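Local structure of prolyl-ACP dehydrogenase (Oscillatoria sp., 4IRN) at residues 323-328 with 369-374; 288-293 with 362-367; 282-287 with 355-360; 296-301 with 373-378. The protein oxidises a prolyl group carried on an acyl carrier protein, using bound FAD, in the biosynthesis of the cyanotoxin anatoxin-a. One frame throughout, in Å; residues are numbered along the deposited sequence.

Contact 1. Residues 323-328 with 369-374; sequences VEMKLR and LEAIEI. With FAD (flavin-adenine dinucleotide), chain J.
In the helical bundle of the C-terminal domain, Arg328 on helix 316-344 and Glu370 on helix 350-375 form a salt bridge between the two helices. The guanidinium comes end-on: NH2 donates to Glu370 OE2 at 2.9 Å and NH1 donates to Glu370 OE1 at 3.2 Å. Both acceptor oxygens lie close to the guanidinium plane, yet the carboxylate is turned so that it is met from above its own plane, the two planes standing 53° apart. A third, weak bond runs from Arg328 NH2 to Glu370 OE1. Arg328 NH1 also bonds to Ser367 OG, which helps fix the rotation of the guanidinium.

The two helices are nearly antiparallel (157°), and their axes stay 11.0 Å apart, as long side chains bridging the gap would require. Met325 lies alongside the glutamate chain, its CG 3.7 Å from Glu370 OE1. The thioether then bends at chi3 (91°), leaving SD 4.1 Å from Ile374 CD1 while CE turns to Ala371 CB at 4.3 Å. Glu324 touches Glu370 OE1 through CB, but its carboxylate leads away to a salt bridge with Arg407 of the second subunit. Beyond the apolar patch, Ile374 O packs 3.3 Å from FAD C4B.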
# COMPACT_ATOMS: atom_id res chain seq x y z
N VAL A 323 -14.92 4.72 2.96
CA VAL A 323 -14.19 5.31 4.10
C VAL A 323 -12.85 5.85 3.56
O VAL A 323 -12.48 6.98 3.88
CB VAL A 323 -14.03 4.30 5.27
CG1 VAL A 323 -13.18 4.90 6.40
CG2 VAL A 323 -15.39 3.86 5.82
N GLU A 324 -12.17 5.08 2.68
CA GLU A 324 -10.90 5.49 2.05
C GLU A 324 -11.12 6.68 1.10
O GLU A 324 -10.30 7.60 1.08
CB GLU A 324 -10.22 4.32 1.31
CG GLU A 324 -9.62 3.27 2.23
CD GLU A 324 -8.45 3.69 3.10
OE1 GLU A 324 -7.69 4.60 2.70
OE2 GLU A 324 -8.26 3.07 4.17
N MET A 325 -12.25 6.67 0.36
CA MET A 325 -12.64 7.77 -0.53
C MET A 325 -12.87 9.05 0.27
O MET A 325 -12.46 10.12 -0.18
CB MET A 325 -13.90 7.40 -1.35
CG MET A 325 -13.60 6.56 -2.57
SD MET A 325 -15.10 6.02 -3.44
CE MET A 325 -15.28 7.32 -4.57
N LYS A 326 -13.49 8.92 1.46
CA LYS A 326 -13.76 10.03 2.39
C LYS A 326 -12.46 10.63 2.93
O LYS A 326 -12.29 11.85 2.87
CB LYS A 326 -14.72 9.60 3.52
CG LYS A 326 -15.08 10.71 4.53
CD LYS A 326 -15.85 11.88 3.92
CE LYS A 326 -16.09 12.96 4.93
NZ LYS A 326 -16.77 14.14 4.34
N LEU A 327 -11.54 9.79 3.45
CA LEU A 327 -10.23 10.22 3.97
C LEU A 327 -9.45 10.98 2.90
O LEU A 327 -8.95 12.07 3.18
CB LEU A 327 -9.39 9.03 4.49
CG LEU A 327 -9.90 8.30 5.75
CD1 LEU A 327 -9.32 6.92 5.84
CD2 LEU A 327 -9.54 9.07 7.02
N ARG A 328 -9.39 10.43 1.67
CA ARG A 328 -8.69 11.04 0.54
C ARG A 328 -9.27 12.40 0.15
O ARG A 328 -8.51 13.33 -0.11
CB ARG A 328 -8.66 10.10 -0.66
CG ARG A 328 -7.59 9.06 -0.52
CD ARG A 328 -7.30 8.37 -1.81
NE ARG A 328 -7.25 6.94 -1.55
CZ ARG A 328 -8.23 6.09 -1.82
NH1 ARG A 328 -9.34 6.52 -2.40
NH2 ARG A 328 -8.11 4.82 -1.50
N LEU A 369 -10.73 4.21 -9.33
CA LEU A 369 -10.54 2.76 -9.38
C LEU A 369 -11.52 2.07 -8.42
O LEU A 369 -12.16 1.09 -8.80
CB LEU A 369 -9.07 2.42 -9.04
CG LEU A 369 -8.65 0.95 -9.07
CD1 LEU A 369 -8.63 0.41 -10.48
CD2 LEU A 369 -7.28 0.76 -8.42
N GLU A 370 -11.66 2.61 -7.20
CA GLU A 370 -12.55 2.11 -6.15
C GLU A 370 -14.03 2.29 -6.49
O GLU A 370 -14.83 1.41 -6.17
CB GLU A 370 -12.21 2.76 -4.81
CG GLU A 370 -10.92 2.25 -4.20
CD GLU A 370 -10.47 2.89 -2.90
OE1 GLU A 370 -11.09 3.90 -2.47
OE2 GLU A 370 -9.48 2.40 -2.31
N ALA A 371 -14.40 3.42 -7.14
CA ALA A 371 -15.77 3.68 -7.57
C ALA A 371 -16.21 2.62 -8.58
O ALA A 371 -17.34 2.13 -8.50
CB ALA A 371 -15.86 5.06 -8.20
N ILE A 372 -15.30 2.21 -9.50
CA ILE A 372 -15.53 1.17 -10.49
C ILE A 372 -15.70 -0.19 -9.76
O ILE A 372 -16.58 -0.98 -10.12
CB ILE A 372 -14.40 1.15 -11.57
CG1 ILE A 372 -14.40 2.45 -12.41
CG2 ILE A 372 -14.50 -0.11 -12.49
CD1 ILE A 372 -13.12 2.76 -13.11
N GLU A 373 -14.87 -0.43 -8.71
CA GLU A 373 -14.91 -1.65 -7.91
C GLU A 373 -16.24 -1.82 -7.18
O GLU A 373 -16.82 -2.90 -7.27
CB GLU A 373 -13.74 -1.70 -6.92
CG GLU A 373 -12.40 -2.01 -7.56
CD GLU A 373 -11.18 -1.65 -6.72
OE1 GLU A 373 -11.35 -1.30 -5.53
OE2 GLU A 373 -10.06 -1.71 -7.27
N ILE A 374 -16.73 -0.76 -6.51
CA ILE A 374 -18.02 -0.73 -5.79
C ILE A 374 -19.19 -1.12 -6.72
O ILE A 374 -20.07 -1.88 -6.30
CB ILE A 374 -18.23 0.66 -5.09
CG1 ILE A 374 -17.23 0.86 -3.93
CG2 ILE A 374 -19.67 0.88 -4.60
CD1 ILE A 374 -16.89 2.30 -3.62
PA FAD J . -22.29 -7.36 -7.53
O1A FAD J . -22.89 -8.60 -6.99
O2A FAD J . -23.21 -6.30 -8.14
O5B FAD J . -21.32 -6.69 -6.46
C5B FAD J . -21.45 -5.30 -6.09
C4B FAD J . -20.21 -5.03 -5.29
O4B FAD J . -20.41 -5.47 -3.93
C3B FAD J . -18.97 -5.74 -5.83
O3B FAD J . -17.98 -4.78 -6.17
C2B FAD J . -18.52 -6.70 -4.72
O2B FAD J . -17.16 -6.41 -4.41
C1B FAD J . -19.37 -6.32 -3.51
N9A FAD J . -19.97 -7.47 -2.82
C8A FAD J . -21.09 -8.16 -3.19
N7A FAD J . -21.36 -9.20 -2.43
C5A FAD J . -20.35 -9.18 -1.48
C6A FAD J . -20.06 -10.02 -0.38
N6A FAD J . -20.76 -11.11 -0.07
N1A FAD J . -18.98 -9.71 0.37
C2A FAD J . -18.25 -8.65 0.04
N3A FAD J . -18.42 -7.80 -0.98
C4A FAD J . -19.49 -8.12 -1.71
N1 FAD J . -21.04 -13.90 -16.16
C2 FAD J . -21.50 -15.05 -16.78
O2 FAD J . -22.30 -15.80 -16.23
N3 FAD J . -21.08 -15.38 -18.05
C4 FAD J . -20.20 -14.65 -18.81
O4 FAD J . -19.89 -15.04 -19.93
C4X FAD J . -19.70 -13.42 -18.16
N5 FAD J . -18.88 -12.66 -18.84
C5X FAD J . -18.45 -11.47 -18.24
C6 FAD J . -17.56 -10.66 -18.94
C7 FAD J . -17.08 -9.47 -18.40
C7M FAD J . -16.08 -8.65 -19.18
C8 FAD J . -17.52 -9.07 -17.12
C8M FAD J . -17.05 -7.78 -16.49
C9 FAD J . -18.41 -9.88 -16.42
C9A FAD J . -18.88 -11.08 -16.95
N10 FAD J . -19.78 -11.94 -16.26
C10 FAD J . -20.19 -13.11 -16.83
C1' FAD J . -20.32 -11.50 -14.95
C2' FAD J . -19.21 -11.38 -13.92
O2' FAD J . -18.88 -12.67 -13.40
C3' FAD J . -19.58 -10.39 -12.82
O3' FAD J . -18.76 -9.23 -12.87
C4' FAD J . -19.60 -10.97 -11.41
O4' FAD J . -20.62 -11.97 -11.41
C5' FAD J . -19.89 -9.91 -10.37
O5' FAD J . -20.98 -9.17 -10.95
P FAD J . -21.55 -7.90 -10.25
O1P FAD J . -20.66 -6.73 -10.34
O2P FAD J . -22.96 -7.99 -10.80
O3P FAD J . -21.55 -8.15 -8.67

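Contact 2. Residues 288-293 with 362-367; sequences VGTMER and EAWVQS
Met291 and Trp364 meet in a Met-aromatic contact between helices 285-304 and 350-375, which run side by side in the C-terminal helical bundle of the acyl-CoA dehydrogenase fold. Their short segments point the same way, 23° from parallel, with axes 10.2 Å apart. Met291 CG sits 3.7 Å from Trp364 CD1, and SD lies 5.2 Å from the centroid of the five-membered ring, 47° off its normal, an oblique approach. With chi3 at 73° the methyl turns along helix 350-375, where CE meets Ala363 CB at 3.8 Å and comes near Ser367 OG.

Thr290 supplies the other touch on the indole. Its CG2 lies anti to the backbone N, which sends the methyl across to the ring's nitrogen side while OG1 turns back to bond with Ala286 O in its own helix.

Further out, helix 316-344 backs the methionine through Leu329, and Arg328 of the same helix touches Ala363 and Gln366. Helix 386-395 touches both Thr290, through Glu389, and Trp364, through Ala393; Asn118 of helix 118-138 also reaches both. Between these two residues, Thr290 CG2 comes obliquely onto the indole, 3.6 Å from Trp364 NE1.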
# COMPACT_ATOMS: atom_id res chain seq x y z
N VAL A 288 -10.89 17.67 -7.07
CA VAL A 288 -11.38 17.51 -5.69
C VAL A 288 -12.92 17.47 -5.73
O VAL A 288 -13.53 16.66 -5.01
CB VAL A 288 -10.82 18.60 -4.73
CG1 VAL A 288 -11.25 18.36 -3.29
CG2 VAL A 288 -9.29 18.68 -4.81
N GLY A 289 -13.51 18.29 -6.60
CA GLY A 289 -14.96 18.36 -6.82
C GLY A 289 -15.50 17.10 -7.45
O GLY A 289 -16.55 16.60 -7.04
N THR A 290 -14.75 16.55 -8.44
CA THR A 290 -15.05 15.30 -9.14
C THR A 290 -15.02 14.14 -8.14
O THR A 290 -15.90 13.27 -8.18
CB THR A 290 -14.03 15.09 -10.28
OG1 THR A 290 -14.03 16.24 -11.13
CG2 THR A 290 -14.29 13.83 -11.10
N MET A 291 -14.04 14.15 -7.21
CA MET A 291 -13.87 13.16 -6.16
C MET A 291 -15.08 13.17 -5.22
O MET A 291 -15.52 12.10 -4.79
CB MET A 291 -12.58 13.43 -5.37
CG MET A 291 -11.30 13.10 -6.15
SD MET A 291 -9.79 13.63 -5.31
CE MET A 291 -9.72 12.44 -4.01
N GLU A 292 -15.63 14.38 -4.92
CA GLU A 292 -16.82 14.55 -4.09
C GLU A 292 -18.05 13.96 -4.80
O GLU A 292 -18.86 13.31 -4.14
CB GLU A 292 -17.05 16.04 -3.75
CG GLU A 292 -18.00 16.27 -2.58
CD GLU A 292 -18.20 17.72 -2.17
OE1 GLU A 292 -17.20 18.38 -1.80
OE2 GLU A 292 -19.36 18.18 -2.18
N ARG A 293 -18.16 14.17 -6.13
CA ARG A 293 -19.27 13.63 -6.94
C ARG A 293 -19.26 12.10 -6.96
O ARG A 293 -20.32 11.50 -6.74
CB ARG A 293 -19.29 14.21 -8.37
CG ARG A 293 -20.50 13.72 -9.20
CD ARG A 293 -20.60 14.32 -10.59
NE ARG A 293 -19.53 13.86 -11.46
CZ ARG A 293 -18.53 14.62 -11.89
NH1 ARG A 293 -18.46 15.90 -11.54
NH2 ARG A 293 -17.59 14.11 -12.68
N GLU A 362 -2.79 11.21 -7.32
CA GLU A 362 -2.82 9.81 -6.92
C GLU A 362 -4.10 9.44 -6.20
O GLU A 362 -4.60 8.33 -6.37
CB GLU A 362 -1.60 9.45 -6.07
CG GLU A 362 -0.31 9.38 -6.86
CD GLU A 362 0.96 9.25 -6.04
OE1 GLU A 362 0.90 9.18 -4.79
OE2 GLU A 362 2.03 9.18 -6.68
N ALA A 363 -4.62 10.36 -5.37
CA ALA A 363 -5.86 10.21 -4.64
C ALA A 363 -7.03 10.07 -5.63
O ALA A 363 -7.90 9.20 -5.44
CB ALA A 363 -6.08 11.43 -3.75
N TRP A 364 -7.02 10.88 -6.70
CA TRP A 364 -8.02 10.88 -7.75
C TRP A 364 -8.08 9.55 -8.50
O TRP A 364 -9.17 9.01 -8.68
CB TRP A 364 -7.80 12.05 -8.73
CG TRP A 364 -8.95 12.34 -9.65
CD1 TRP A 364 -10.25 11.92 -9.52
CD2 TRP A 364 -8.91 13.13 -10.84
NE1 TRP A 364 -11.01 12.38 -10.56
CE2 TRP A 364 -10.22 13.13 -11.39
CE3 TRP A 364 -7.89 13.83 -11.51
CZ2 TRP A 364 -10.54 13.82 -12.57
CZ3 TRP A 364 -8.21 14.51 -12.68
CH2 TRP A 364 -9.52 14.51 -13.19
N VAL A 365 -6.92 9.01 -8.92
CA VAL A 365 -6.80 7.75 -9.65
C VAL A 365 -7.33 6.59 -8.81
O VAL A 365 -8.14 5.80 -9.29
CB VAL A 365 -5.34 7.51 -10.14
CG1 VAL A 365 -5.10 6.08 -10.58
CG2 VAL A 365 -4.97 8.48 -11.26
N GLN A 366 -6.90 6.54 -7.55
CA GLN A 366 -7.27 5.53 -6.57
C GLN A 366 -8.76 5.52 -6.28
O GLN A 366 -9.36 4.45 -6.28
CB GLN A 366 -6.42 5.68 -5.30
CG GLN A 366 -6.47 4.48 -4.35
CD GLN A 366 -6.17 3.15 -4.97
OE1 GLN A 366 -5.11 2.93 -5.57
NE2 GLN A 366 -7.10 2.21 -4.79
N SER A 367 -9.37 6.71 -6.06
CA SER A 367 -10.80 6.85 -5.78
C SER A 367 -11.66 6.45 -6.99
O SER A 367 -12.72 5.84 -6.81
CB SER A 367 -11.14 8.26 -5.32
OG SER A 367 -10.52 8.56 -4.08

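Contact 3. Residues 282-287 with 355-360; sequences FILAAA and MANLYI
Leu284 reaches from the turn between helices 268-282 and 285-304 to helix 350-375, and can be followed atom by atom. Its CB already touches Ile360, 3.8 Å from CG2. The chain then takes chi1 -67°, with CG anti to the carbonyl carbon, and runs on extended, carrying CD1 over the backbone of the opposite helix. There CD1 packs 3.8 Å from Asn357 O, 4.0 Å from Asn357 ND2 and 4.0 Å from Ile360 CB, so this one methyl lies between a backbone carbonyl, an amide end and a branched side chain. The leucine and asparagine side chains cross at about a right angle.

The amide of Asn357 is held from outside the two segments: ND2 donates to Arg280 O, which ties helix 350-375 to the end of helix 268-282. Apolar groups approach that nitrogen as well, Ile283 CG2 standing 3.9 Å from ND2. Ile360 CG2 also meets Ala287 CB, at 4.4 Å.

Of the type I turn from Phe282 to Ala285, the two central residues, Ile283 and Leu284, meet helix 350-375. Around it, helix 118-138 touches Ile283 through Phe122 and Asn125, helix 316-344 packs on Phe282 through Val339 and Ala340, and helix 403-414 lies against Leu358, which also touches Leu327 of the second subunit.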
# COMPACT_ATOMS: atom_id res chain seq x y z
N PHE A 282 -3.27 24.47 -8.45
CA PHE A 282 -4.65 24.77 -8.84
C PHE A 282 -5.27 24.04 -10.03
O PHE A 282 -6.49 24.11 -10.20
CB PHE A 282 -4.87 26.29 -8.90
CG PHE A 282 -4.45 26.96 -7.61
CD1 PHE A 282 -5.21 26.84 -6.46
CD2 PHE A 282 -3.25 27.66 -7.53
CE1 PHE A 282 -4.79 27.40 -5.26
CE2 PHE A 282 -2.83 28.23 -6.33
CZ PHE A 282 -3.61 28.09 -5.20
N ILE A 283 -4.47 23.31 -10.83
CA ILE A 283 -4.99 22.53 -11.96
C ILE A 283 -5.91 21.39 -11.49
O ILE A 283 -6.82 20.99 -12.22
CB ILE A 283 -3.85 22.05 -12.92
CG1 ILE A 283 -4.36 21.79 -14.34
CG2 ILE A 283 -3.06 20.84 -12.37
CD1 ILE A 283 -3.43 22.29 -15.44
N LEU A 284 -5.69 20.89 -10.25
CA LEU A 284 -6.44 19.78 -9.66
C LEU A 284 -7.49 20.21 -8.63
O LEU A 284 -8.04 19.36 -7.93
CB LEU A 284 -5.47 18.73 -9.08
CG LEU A 284 -4.59 17.95 -10.07
CD1 LEU A 284 -3.72 16.94 -9.35
CD2 LEU A 284 -5.43 17.23 -11.12
N ALA A 285 -7.79 21.53 -8.57
CA ALA A 285 -8.79 22.08 -7.66
C ALA A 285 -10.17 21.50 -7.99
O ALA A 285 -10.91 21.10 -7.08
CB ALA A 285 -8.83 23.60 -7.77
N ALA A 286 -10.48 21.39 -9.30
CA ALA A 286 -11.74 20.84 -9.80
C ALA A 286 -11.82 19.33 -9.63
O ALA A 286 -12.92 18.81 -9.46
CB ALA A 286 -11.93 21.22 -11.24
N ALA A 287 -10.66 18.63 -9.65
CA ALA A 287 -10.54 17.18 -9.46
C ALA A 287 -11.06 16.78 -8.08
O ALA A 287 -11.65 15.70 -7.95
CB ALA A 287 -9.09 16.74 -9.62
N MET A 355 3.34 19.12 -3.26
CA MET A 355 2.71 18.18 -2.33
C MET A 355 1.24 17.97 -2.69
O MET A 355 0.75 16.84 -2.66
CB MET A 355 2.82 18.68 -0.88
CG MET A 355 4.23 18.58 -0.32
SD MET A 355 4.34 19.13 1.39
CE MET A 355 3.85 17.70 2.20
N ALA A 356 0.54 19.08 -3.07
CA ALA A 356 -0.85 19.07 -3.48
C ALA A 356 -1.03 18.27 -4.77
O ALA A 356 -1.87 17.37 -4.81
CB ALA A 356 -1.36 20.49 -3.66
N ASN A 357 -0.21 18.55 -5.79
CA ASN A 357 -0.25 17.87 -7.07
C ASN A 357 0.02 16.38 -6.92
O ASN A 357 -0.72 15.57 -7.47
CB ASN A 357 0.74 18.51 -8.02
CG ASN A 357 0.40 18.26 -9.45
OD1 ASN A 357 0.88 17.31 -10.07
ND2 ASN A 357 -0.44 19.10 -10.02
N LEU A 358 1.05 16.03 -6.15
CA LEU A 358 1.45 14.64 -5.91
C LEU A 358 0.34 13.87 -5.18
O LEU A 358 -0.03 12.78 -5.62
CB LEU A 358 2.80 14.56 -5.15
CG LEU A 358 3.25 13.21 -4.56
CD1 LEU A 358 3.67 12.23 -5.64
CD2 LEU A 358 4.41 13.40 -3.63
N TYR A 359 -0.23 14.46 -4.11
CA TYR A 359 -1.30 13.83 -3.35
C TYR A 359 -2.60 13.69 -4.14
O TYR A 359 -3.11 12.58 -4.24
CB TYR A 359 -1.55 14.51 -1.99
CG TYR A 359 -2.52 13.72 -1.14
CD1 TYR A 359 -2.08 12.67 -0.35
CD2 TYR A 359 -3.89 13.94 -1.24
CE1 TYR A 359 -2.98 11.86 0.34
CE2 TYR A 359 -4.80 13.12 -0.58
CZ TYR A 359 -4.34 12.09 0.23
OH TYR A 359 -5.22 11.31 0.95
N ILE A 360 -3.16 14.80 -4.63
CA ILE A 360 -4.44 14.85 -5.35
C ILE A 360 -4.49 13.97 -6.60
O ILE A 360 -5.51 13.31 -6.81
CB ILE A 360 -4.95 16.30 -5.56
CG1 ILE A 360 -5.02 17.05 -4.20
CG2 ILE A 360 -6.31 16.31 -6.29
CD1 ILE A 360 -5.25 18.53 -4.24

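Contact 4. Residues 296-301 with 373-378; sequences EQSIRY and EIHGAY. With FAD (flavin-adenine dinucleotide), chain J.
Tyr301 and His375 stack beside the FAD pyrophosphate, where helix 350-375 gives way to a loop that lines the cofactor pocket of the acyl-CoA dehydrogenase fold.

Among the aromatic contacts, the Tyr301-His375 pair is an offset stack, centroids 4.2 Å apart and planes at 23°. His375 CD2 lies over one face of the tyrosine, 3.5 Å from Tyr301 CG and displaced toward the rim. Tyr301 is sent across to helix 350-375 by its first torsion, CG anti to the backbone N (chi1 -163°). Tyr378 completes an aromatic cluster, nearly parallel to Tyr301 but slid aside so that the two rings barely overlap. The ring of His305, an FAD-binding residue, also meets Tyr301.

Apolar contacts are few: Ser298 CB packs 4.0 Å from Ile374 CD1, and Ile374 CG2 leans toward Tyr301 CD2.

Polar interactions fix the rings and grip the cofactor. His375 ND1 bonds to Ala371 O one helical turn back, holding the imidazole's rotation. Tyr301 OH donates to a water, which in turn donates to His375 O and to FAD O2A, linking tyrosine, backbone and phosphate. Thr195 OG1 and Phe398 O of the third subunit also hydrogen-bond to FAD. Gly376 leaves the helical conformation with positive phi, and its CA lies 3.1 Å from FAD O1P, on the flavin-side phosphate. After Gly376, Ala377 N donates to FAD O1P at 3.0 Å.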
# COMPACT_ATOMS: atom_id res chain seq x y z
N GLU A 296 -20.36 10.53 -3.43
CA GLU A 296 -21.81 10.56 -3.23
C GLU A 296 -22.53 9.56 -4.16
O GLU A 296 -23.51 8.93 -3.76
CB GLU A 296 -22.40 11.97 -3.40
CG GLU A 296 -21.81 13.08 -2.53
CD GLU A 296 -22.38 14.48 -2.76
OE1 GLU A 296 -23.16 14.67 -3.72
OE2 GLU A 296 -21.98 15.40 -2.01
N GLN A 297 -22.02 9.42 -5.40
CA GLN A 297 -22.55 8.49 -6.39
C GLN A 297 -22.34 7.05 -5.95
O GLN A 297 -23.23 6.21 -6.13
CB GLN A 297 -21.90 8.71 -7.75
CG GLN A 297 -22.67 9.71 -8.59
CD GLN A 297 -22.07 9.99 -9.94
OE1 GLN A 297 -21.18 9.28 -10.43
NE2 GLN A 297 -22.54 11.06 -10.57
N SER A 298 -21.16 6.77 -5.35
CA SER A 298 -20.80 5.44 -4.87
C SER A 298 -21.55 5.07 -3.58
O SER A 298 -21.95 3.91 -3.45
CB SER A 298 -19.29 5.31 -4.69
OG SER A 298 -18.61 5.51 -5.92
N ILE A 299 -21.78 6.06 -2.66
CA ILE A 299 -22.57 5.86 -1.43
C ILE A 299 -23.99 5.45 -1.85
O ILE A 299 -24.48 4.42 -1.39
CB ILE A 299 -22.57 7.08 -0.44
CG1 ILE A 299 -21.18 7.34 0.13
CG2 ILE A 299 -23.57 6.84 0.71
CD1 ILE A 299 -20.97 8.71 0.75
N ARG A 300 -24.61 6.22 -2.78
CA ARG A 300 -25.94 5.95 -3.32
C ARG A 300 -26.04 4.51 -3.82
O ARG A 300 -26.98 3.81 -3.46
CB ARG A 300 -26.30 6.93 -4.45
CG ARG A 300 -26.82 8.27 -3.97
CD ARG A 300 -27.35 9.12 -5.12
NE ARG A 300 -26.73 10.45 -5.15
CZ ARG A 300 -26.13 10.97 -6.22
NH1 ARG A 300 -26.01 10.26 -7.34
NH2 ARG A 300 -25.59 12.18 -6.15
N TYR A 301 -25.04 4.05 -4.62
CA TYR A 301 -25.00 2.69 -5.17
C TYR A 301 -24.80 1.62 -4.08
O TYR A 301 -25.45 0.57 -4.13
CB TYR A 301 -23.93 2.56 -6.27
CG TYR A 301 -24.12 1.33 -7.12
CD1 TYR A 301 -25.01 1.34 -8.19
CD2 TYR A 301 -23.42 0.16 -6.86
CE1 TYR A 301 -25.21 0.20 -8.97
CE2 TYR A 301 -23.60 -0.98 -7.64
CZ TYR A 301 -24.51 -0.96 -8.69
OH TYR A 301 -24.71 -2.06 -9.48
N GLU A 373 -14.87 -0.43 -8.71
CA GLU A 373 -14.91 -1.65 -7.91
C GLU A 373 -16.24 -1.82 -7.18
O GLU A 373 -16.82 -2.90 -7.27
CB GLU A 373 -13.74 -1.70 -6.92
CG GLU A 373 -12.40 -2.01 -7.56
CD GLU A 373 -11.18 -1.65 -6.72
OE1 GLU A 373 -11.35 -1.30 -5.53
OE2 GLU A 373 -10.06 -1.71 -7.27
N ILE A 374 -16.73 -0.76 -6.51
CA ILE A 374 -18.02 -0.73 -5.79
C ILE A 374 -19.19 -1.12 -6.72
O ILE A 374 -20.07 -1.88 -6.30
CB ILE A 374 -18.23 0.66 -5.09
CG1 ILE A 374 -17.23 0.86 -3.93
CG2 ILE A 374 -19.67 0.88 -4.60
CD1 ILE A 374 -16.89 2.30 -3.62
N HIS A 375 -19.18 -0.61 -7.97
CA HIS A 375 -20.21 -0.88 -8.99
C HIS A 375 -20.11 -2.27 -9.66
O HIS A 375 -21.07 -2.71 -10.30
CB HIS A 375 -20.25 0.24 -10.04
CG HIS A 375 -20.77 1.54 -9.52
ND1 HIS A 375 -20.01 2.34 -8.69
CD2 HIS A 375 -21.94 2.16 -9.78
CE1 HIS A 375 -20.75 3.40 -8.44
NE2 HIS A 375 -21.91 3.35 -9.09
N GLY A 376 -18.98 -2.96 -9.47
CA GLY A 376 -18.73 -4.27 -10.06
C GLY A 376 -18.53 -4.19 -11.55
O GLY A 376 -17.94 -3.21 -12.04
N ALA A 377 -19.03 -5.20 -12.31
CA ALA A 377 -18.93 -5.23 -13.78
C ALA A 377 -19.63 -4.03 -14.40
O ALA A 377 -19.21 -3.55 -15.45
CB ALA A 377 -19.53 -6.51 -14.32
N TYR A 378 -20.69 -3.55 -13.73
CA TYR A 378 -21.49 -2.39 -14.10
C TYR A 378 -20.62 -1.13 -14.25
O TYR A 378 -20.82 -0.36 -15.19
CB TYR A 378 -22.64 -2.21 -13.08
CG TYR A 378 -23.51 -0.98 -13.27
CD1 TYR A 378 -24.24 -0.79 -14.44
CD2 TYR A 378 -23.63 -0.03 -12.27
CE1 TYR A 378 -25.04 0.34 -14.62
CE2 TYR A 378 -24.42 1.10 -12.44
CZ TYR A 378 -25.13 1.29 -13.61
OH TYR A 378 -25.92 2.39 -13.78
PA FAD J . -22.29 -7.36 -7.53
O1A FAD J . -22.89 -8.60 -6.99
O2A FAD J . -23.21 -6.30 -8.14
O5B FAD J . -21.32 -6.69 -6.46
C5B FAD J . -21.45 -5.30 -6.09
C4B FAD J . -20.21 -5.03 -5.29
O4B FAD J . -20.41 -5.47 -3.93
C3B FAD J . -18.97 -5.74 -5.83
O3B FAD J . -17.98 -4.78 -6.17
C2B FAD J . -18.52 -6.70 -4.72
O2B FAD J . -17.16 -6.41 -4.41
C1B FAD J . -19.37 -6.32 -3.51
N9A FAD J . -19.97 -7.47 -2.82
C8A FAD J . -21.09 -8.16 -3.19
N7A FAD J . -21.36 -9.20 -2.43
C5A FAD J . -20.35 -9.18 -1.48
C6A FAD J . -20.06 -10.02 -0.38
N6A FAD J . -20.76 -11.11 -0.07
N1A FAD J . -18.98 -9.71 0.37
C2A FAD J . -18.25 -8.65 0.04
N3A FAD J . -18.42 -7.80 -0.98
C4A FAD J . -19.49 -8.12 -1.71
N1 FAD J . -21.04 -13.90 -16.16
C2 FAD J . -21.50 -15.05 -16.78
O2 FAD J . -22.30 -15.80 -16.23
N3 FAD J . -21.08 -15.38 -18.05
C4 FAD J . -20.20 -14.65 -18.81
O4 FAD J . -19.89 -15.04 -19.93
C4X FAD J . -19.70 -13.42 -18.16
N5 FAD J . -18.88 -12.66 -18.84
C5X FAD J . -18.45 -11.47 -18.24
C6 FAD J . -17.56 -10.66 -18.94
C7 FAD J . -17.08 -9.47 -18.40
C7M FAD J . -16.08 -8.65 -19.18
C8 FAD J . -17.52 -9.07 -17.12
C8M FAD J . -17.05 -7.78 -16.49
C9 FAD J . -18.41 -9.88 -16.42
C9A FAD J . -18.88 -11.08 -16.95
N10 FAD J . -19.78 -11.94 -16.26
C10 FAD J . -20.19 -13.11 -16.83
C1' FAD J . -20.32 -11.50 -14.95
C2' FAD J . -19.21 -11.38 -13.92
O2' FAD J . -18.88 -12.67 -13.40
C3' FAD J . -19.58 -10.39 -12.82
O3' FAD J . -18.76 -9.23 -12.87
C4' FAD J . -19.60 -10.97 -11.41
O4' FAD J . -20.62 -11.97 -11.41
C5' FAD J . -19.89 -9.91 -10.37
O5' FAD J . -20.98 -9.17 -10.95
P FAD J . -21.55 -7.90 -10.25
O1P FAD J . -20.66 -6.73 -10.34
O2P FAD J . -22.96 -7.99 -10.80
O3P FAD J . -21.55 -8.15 -8.67
O HOH W 1 -23.17 -4.10 -9.52

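How the contacts relate
Helix 350-375 takes part in all four contacts. Contacts 2 and 4 pair it with helix 285-304, and contact 3 with the start of that helix and the turn before it. Contact 2 centres about 10 Å from contact 3 and about 14 Å from contact 4, while contacts 3 and 4 are about 24 Å apart between centres. Contact 1 joins from helix 316-344, its centre about 8 Å from that of contact 2 and about 9 Å from that of contact 4, with which it shares Glu373 and Ile374. Trp364 CE3 reaches Ala287 CB at 3.7 Å, connecting contacts 2 and 3. Contacts 1 and 4 touch the same FAD; the side chain of Ile283 in contact 3 lies about 8 Å from another.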